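Local coordinates for escrt-iii (Sulfolobus solfataricus, PDB 2XVC), which probably acts in archaeal cell division as an ESCRT-III protein recruited to the membrane, represented here by its winged-helix domain, at residues A[28-31]-A[32-36]; A[41-44]-A[45-49]. All blocks are in the same frame, centred on the assembly; numbering follows the deposited sequence.

Contact 1. Residues A[28-31]-A[32-36]; sequences IEHF and SKVYG
Four successive i to i+4 backbone bonds join Ile28–Phe31 to Ser32–Tyr35, from Ser32 N to Ile28 O (2.9 Å) at the start to Tyr35 N to Phe31 O (2.9 Å) at the end, as in a regular right-handed alpha-helix. One turn apart, the Phe31 and Tyr35 rings meet obliquely, planes at 32° and centroids 4.8 Å apart. Tyr35 CD2 lies over one face of the Phe31 ring, shifted toward its rim, with Phe31 CD2 3.5 Å away. Phe31 has CG anti to its own nitrogen (chi1 -173°) whereas Tyr35 has CG beside it, a pairing that brings the two rings together. This is helix 28-35, the first helix of the helix-turn-helix unit in the winged-helix fold. Its Phe31 ring points into the domain, meeting Tyr18 of helix 12-21 edge-to-face and packing on Ile10 and Val37; Tyr18 also meets Tyr35. A serine in place of Phe31 would probably open a gap between helix 28-35 and Tyr18 of helix 12-21 and leave the Tyr18 and Tyr35 rings without the aromatic surface that they share. On the outer side, Val34 CG2 sits over a face of the His30 imidazole, a CH-pi contact 3.8 Å from the ring centroid and 21° off its normal. The same methyl lies 3.4 Å from His30 O, the acceptor for Val34 N. Polar ends tie the helix to what follows it: Glu29 OE1 forms a salt bridge with Lys39, and Ser32 OG is hydrogen-bonded to Val37 O. The helix stops at Gly36, whose positive phi turns the chain out of the helical path, while its nitrogen keeps a weak 3.0 Å bond to Ser32 O.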
loop_
_atom_site.group_PDB
_atom_site.type_symbol
_atom_site.label_atom_id
_atom_site.label_comp_id
_atom_site.label_asym_id
_atom_site.label_seq_id
_atom_site.Cartn_x
_atom_site.Cartn_y
_atom_site.Cartn_z
ATOM N N ILE A 28 6.536 -3.468 -0.846
ATOM C CA ILE A 28 6.434 -3.097 0.558
ATOM C C ILE A 28 7.809 -2.833 1.171
ATOM O O ILE A 28 7.983 -1.861 1.911
ATOM C CB ILE A 28 5.629 -4.117 1.386
ATOM C CG1 ILE A 28 4.179 -4.175 0.881
ATOM C CG2 ILE A 28 5.655 -3.744 2.862
ATOM C CD1 ILE A 28 3.234 -5.006 1.745
ATOM N N GLU A 29 8.785 -3.673 0.832
ATOM C CA GLU A 29 10.161 -3.484 1.308
ATOM C C GLU A 29 10.705 -2.113 0.888
ATOM O O GLU A 29 11.130 -1.327 1.734
ATOM C CB GLU A 29 11.066 -4.618 0.796
ATOM C CG GLU A 29 12.459 -4.691 1.447
ATOM C CD GLU A 29 12.413 -5.004 2.946
ATOM O OE1 GLU A 29 11.485 -5.717 3.399
ATOM O OE2 GLU A 29 13.318 -4.537 3.677
ATOM N N HIS A 30 10.673 -1.835 -0.415
ATOM C CA HIS A 30 11.109 -0.555 -0.973
ATOM C C HIS A 30 10.341 0.627 -0.362
ATOM O O HIS A 30 10.952 1.602 0.080
ATOM C CB HIS A 30 10.960 -0.577 -2.499
ATOM C CG HIS A 30 11.296 0.717 -3.174
ATOM N ND1 HIS A 30 12.592 1.105 -3.439
ATOM C CD2 HIS A 30 10.502 1.705 -3.658
ATOM C CE1 HIS A 30 12.584 2.279 -4.046
ATOM N NE2 HIS A 30 11.329 2.666 -4.189
ATOM N N PHE A 31 9.011 0.523 -0.313
ATOM C CA PHE A 31 8.163 1.598 0.207
ATOM C C PHE A 31 8.482 1.924 1.662
ATOM O O PHE A 31 8.571 3.094 2.034
ATOM C CB PHE A 31 6.680 1.249 0.054
ATOM C CG PHE A 31 5.749 2.376 0.408
ATOM C CD1 PHE A 31 5.281 2.529 1.710
ATOM C CD2 PHE A 31 5.343 3.284 -0.563
ATOM C CE1 PHE A 31 4.422 3.578 2.048
ATOM C CE2 PHE A 31 4.480 4.337 -0.241
ATOM C CZ PHE A 31 4.019 4.480 1.066
ATOM N N SER A 32 8.649 0.884 2.477
ATOM C CA SER A 32 8.982 1.052 3.884
ATOM C C SER A 32 10.328 1.764 4.038
ATOM O O SER A 32 10.474 2.651 4.872
ATOM C CB SER A 32 9.032 -0.304 4.584
ATOM O OG SER A 32 9.397 -0.144 5.944
ATOM N N LYS A 33 11.289 1.372 3.210
ATOM C CA LYS A 33 12.627 1.952 3.207
ATOM C C LYS A 33 12.608 3.447 2.832
ATOM O O LYS A 33 13.189 4.277 3.533
ATOM C CB LYS A 33 13.522 1.150 2.254
ATOM C CG LYS A 33 15.032 1.281 2.500
ATOM C CD LYS A 33 15.712 2.251 1.528
ATOM C CE LYS A 33 16.145 1.547 0.237
ATOM N NZ LYS A 33 16.484 2.541 -0.831
ATOM N N VAL A 34 11.910 3.783 1.750
ATOM C CA VAL A 34 11.920 5.139 1.208
ATOM C C VAL A 34 11.040 6.108 2.012
ATOM O O VAL A 34 11.456 7.237 2.311
ATOM C CB VAL A 34 11.524 5.132 -0.289
ATOM C CG1 VAL A 34 11.421 6.549 -0.841
ATOM C CG2 VAL A 34 12.528 4.317 -1.092
ATOM N N TYR A 35 9.838 5.666 2.377
ATOM C CA TYR A 35 8.881 6.550 3.049
ATOM C C TYR A 35 8.847 6.412 4.573
ATOM O O TYR A 35 8.141 7.160 5.252
ATOM C CB TYR A 35 7.489 6.432 2.408
ATOM C CG TYR A 35 7.536 6.820 0.955
ATOM C CD1 TYR A 35 7.458 8.157 0.572
ATOM C CD2 TYR A 35 7.719 5.856 -0.033
ATOM C CE1 TYR A 35 7.531 8.518 -0.762
ATOM C CE2 TYR A 35 7.794 6.206 -1.367
ATOM C CZ TYR A 35 7.705 7.536 -1.723
ATOM O OH TYR A 35 7.783 7.880 -3.047
ATOM N N GLY A 36 9.627 5.475 5.110
ATOM C CA GLY A 36 9.780 5.342 6.564
ATOM C C GLY A 36 8.599 4.766 7.334
ATOM O O GLY A 36 8.578 4.820 8.569
#

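Contact 2. Residues A[41-44]-A[45-49]; sequences EVVK and LLEAL
Leu45 lies against Glu41, one turn earlier, through both backbone and side chain. Its nitrogen donates to Glu41 O (3.0 Å), and its CG rests 3.3 Å from the same oxygen. The Glu41 chain starts anti to the backbone nitrogen and then bends at chi2 (61°), bringing OE2 across the leucine branch at an oblique angle, 3.6 Å from Leu45 CG; a carboxylate oxygen thus borders hydrocarbon here. Beyond Glu41, the Leu45 side chain also touches Ile10 in the loop before helix 12-21, and Leu15 within that helix. In winged-helix domains this second helix of the helix-turn-helix unit is commonly called the recognition helix; in this one its inner side, with Val42 and Leu46, also covers Leu26 of strand 25-27. Lys44 takes part mainly through its backbone: its carbonyl oxygen accepts Ala48 N at 3.2 Å and has Ala48 CB 3.8 Å away. Val43 plays the same part for Glu47, accepting its nitrogen at 2.9 Å. Glu47 CG comes within 3.2 Å of Val43 O, and the Glu47 carboxylate, beyond a bend at chi2, forms a long, weak ion pair with Lys50.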
loop_
_atom_site.group_PDB
_atom_site.type_symbol
_atom_site.label_atom_id
_atom_site.label_comp_id
_atom_site.label_asym_id
_atom_site.label_seq_id
_atom_site.Cartn_x
_atom_site.Cartn_y
_atom_site.Cartn_z
ATOM N N GLU A 41 2.568 -1.557 9.204
ATOM C CA GLU A 41 1.649 -0.441 9.008
ATOM C C GLU A 41 1.188 -0.345 7.543
ATOM O O GLU A 41 0.020 -0.064 7.280
ATOM C CB GLU A 41 2.255 0.878 9.505
ATOM C CG GLU A 41 1.375 2.125 9.285
ATOM C CD GLU A 41 0.024 2.070 10.005
ATOM O OE1 GLU A 41 -0.100 1.353 11.028
ATOM O OE2 GLU A 41 -0.918 2.761 9.545
ATOM N N VAL A 42 2.099 -0.595 6.602
ATOM C CA VAL A 42 1.744 -0.654 5.176
ATOM C C VAL A 42 0.723 -1.771 4.936
ATOM O O VAL A 42 -0.286 -1.562 4.273
ATOM C CB VAL A 42 2.990 -0.846 4.264
ATOM C CG1 VAL A 42 2.584 -0.982 2.799
ATOM C CG2 VAL A 42 3.952 0.316 4.425
ATOM N N VAL A 43 0.992 -2.946 5.499
ATOM C CA VAL A 43 0.102 -4.108 5.398
ATOM C C VAL A 43 -1.276 -3.788 5.981
ATOM O O VAL A 43 -2.299 -4.064 5.351
ATOM C CB VAL A 43 0.719 -5.346 6.100
ATOM C CG1 VAL A 43 -0.319 -6.468 6.293
ATOM C CG2 VAL A 43 1.920 -5.856 5.308
ATOM N N LYS A 44 -1.281 -3.185 7.170
ATOM C CA LYS A 44 -2.503 -2.736 7.831
ATOM C C LYS A 44 -3.323 -1.795 6.935
ATOM O O LYS A 44 -4.536 -1.971 6.799
ATOM C CB LYS A 44 -2.150 -2.070 9.172
ATOM C CG LYS A 44 -3.321 -1.520 9.988
ATOM C CD LYS A 44 -2.810 -1.070 11.363
ATOM C CE LYS A 44 -3.601 0.113 11.907
ATOM N NZ LYS A 44 -4.867 -0.333 12.560
ATOM N N LEU A 45 -2.663 -0.816 6.310
ATOM C CA LEU A 45 -3.354 0.114 5.404
ATOM C C LEU A 45 -3.885 -0.575 4.145
ATOM O O LEU A 45 -4.978 -0.251 3.673
ATOM C CB LEU A 45 -2.459 1.302 5.026
ATOM C CG LEU A 45 -2.052 2.284 6.132
ATOM C CD1 LEU A 45 -0.883 3.139 5.686
ATOM C CD2 LEU A 45 -3.227 3.154 6.584
ATOM N N LEU A 46 -3.117 -1.522 3.607
ATOM C CA LEU A 46 -3.551 -2.287 2.437
ATOM C C LEU A 46 -4.782 -3.121 2.741
ATOM O O LEU A 46 -5.685 -3.217 1.911
ATOM C CB LEU A 46 -2.443 -3.210 1.926
ATOM C CG LEU A 46 -1.304 -2.627 1.091
ATOM C CD1 LEU A 46 -0.246 -3.700 0.902
ATOM C CD2 LEU A 46 -1.805 -2.110 -0.254
ATOM N N GLU A 47 -4.805 -3.732 3.927
ATOM C CA GLU A 47 -5.942 -4.546 4.356
ATOM C C GLU A 47 -7.222 -3.727 4.464
ATOM O O GLU A 47 -8.281 -4.188 4.048
ATOM C CB GLU A 47 -5.654 -5.266 5.678
ATOM C CG GLU A 47 -4.577 -6.353 5.586
ATOM C CD GLU A 47 -4.904 -7.471 4.594
ATOM O OE1 GLU A 47 -6.084 -7.643 4.210
ATOM O OE2 GLU A 47 -3.966 -8.191 4.197
ATOM N N ALA A 48 -7.114 -2.515 5.004
ATOM C CA ALA A 48 -8.261 -1.612 5.116
ATOM C C ALA A 48 -8.777 -1.175 3.741
ATOM O O ALA A 48 -9.989 -1.097 3.532
ATOM C CB ALA A 48 -7.919 -0.404 5.978
ATOM N N LEU A 49 -7.857 -0.907 2.811
ATOM C CA LEU A 49 -8.213 -0.603 1.421
ATOM C C LEU A 49 -8.891 -1.791 0.736
ATOM O O LEU A 49 -9.881 -1.619 0.025
ATOM C CB LEU A 49 -6.979 -0.170 0.618
ATOM C CG LEU A 49 -6.384 1.210 0.916
ATOM C CD1 LEU A 49 -5.074 1.408 0.159
ATOM C CD2 LEU A 49 -7.379 2.323 0.582
#

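In the fold
Contact 1 precedes contact 2 along the chain, in helix 28-35 and helix 39-51 respectively, and a short turn joins the two helices. Their centres are about 14 Å apart, on opposite sides of the middle of the chain. They nevertheless touch: Phe31 CD1 packs 3.7 Å from Val42 CG2, and Ile28 CD1 lies 3.8 Å from Leu46 CD1 and 3.9 Å from Val43 CG2. These apolar pairs form the interior of the helix-turn-helix unit, with helix 12-21 packing against both helices. At the Ile28–Leu46 end the domain also meets a bound peptide, through backbone hydrogen bonding from Ile28 and apolar packing of Leu46.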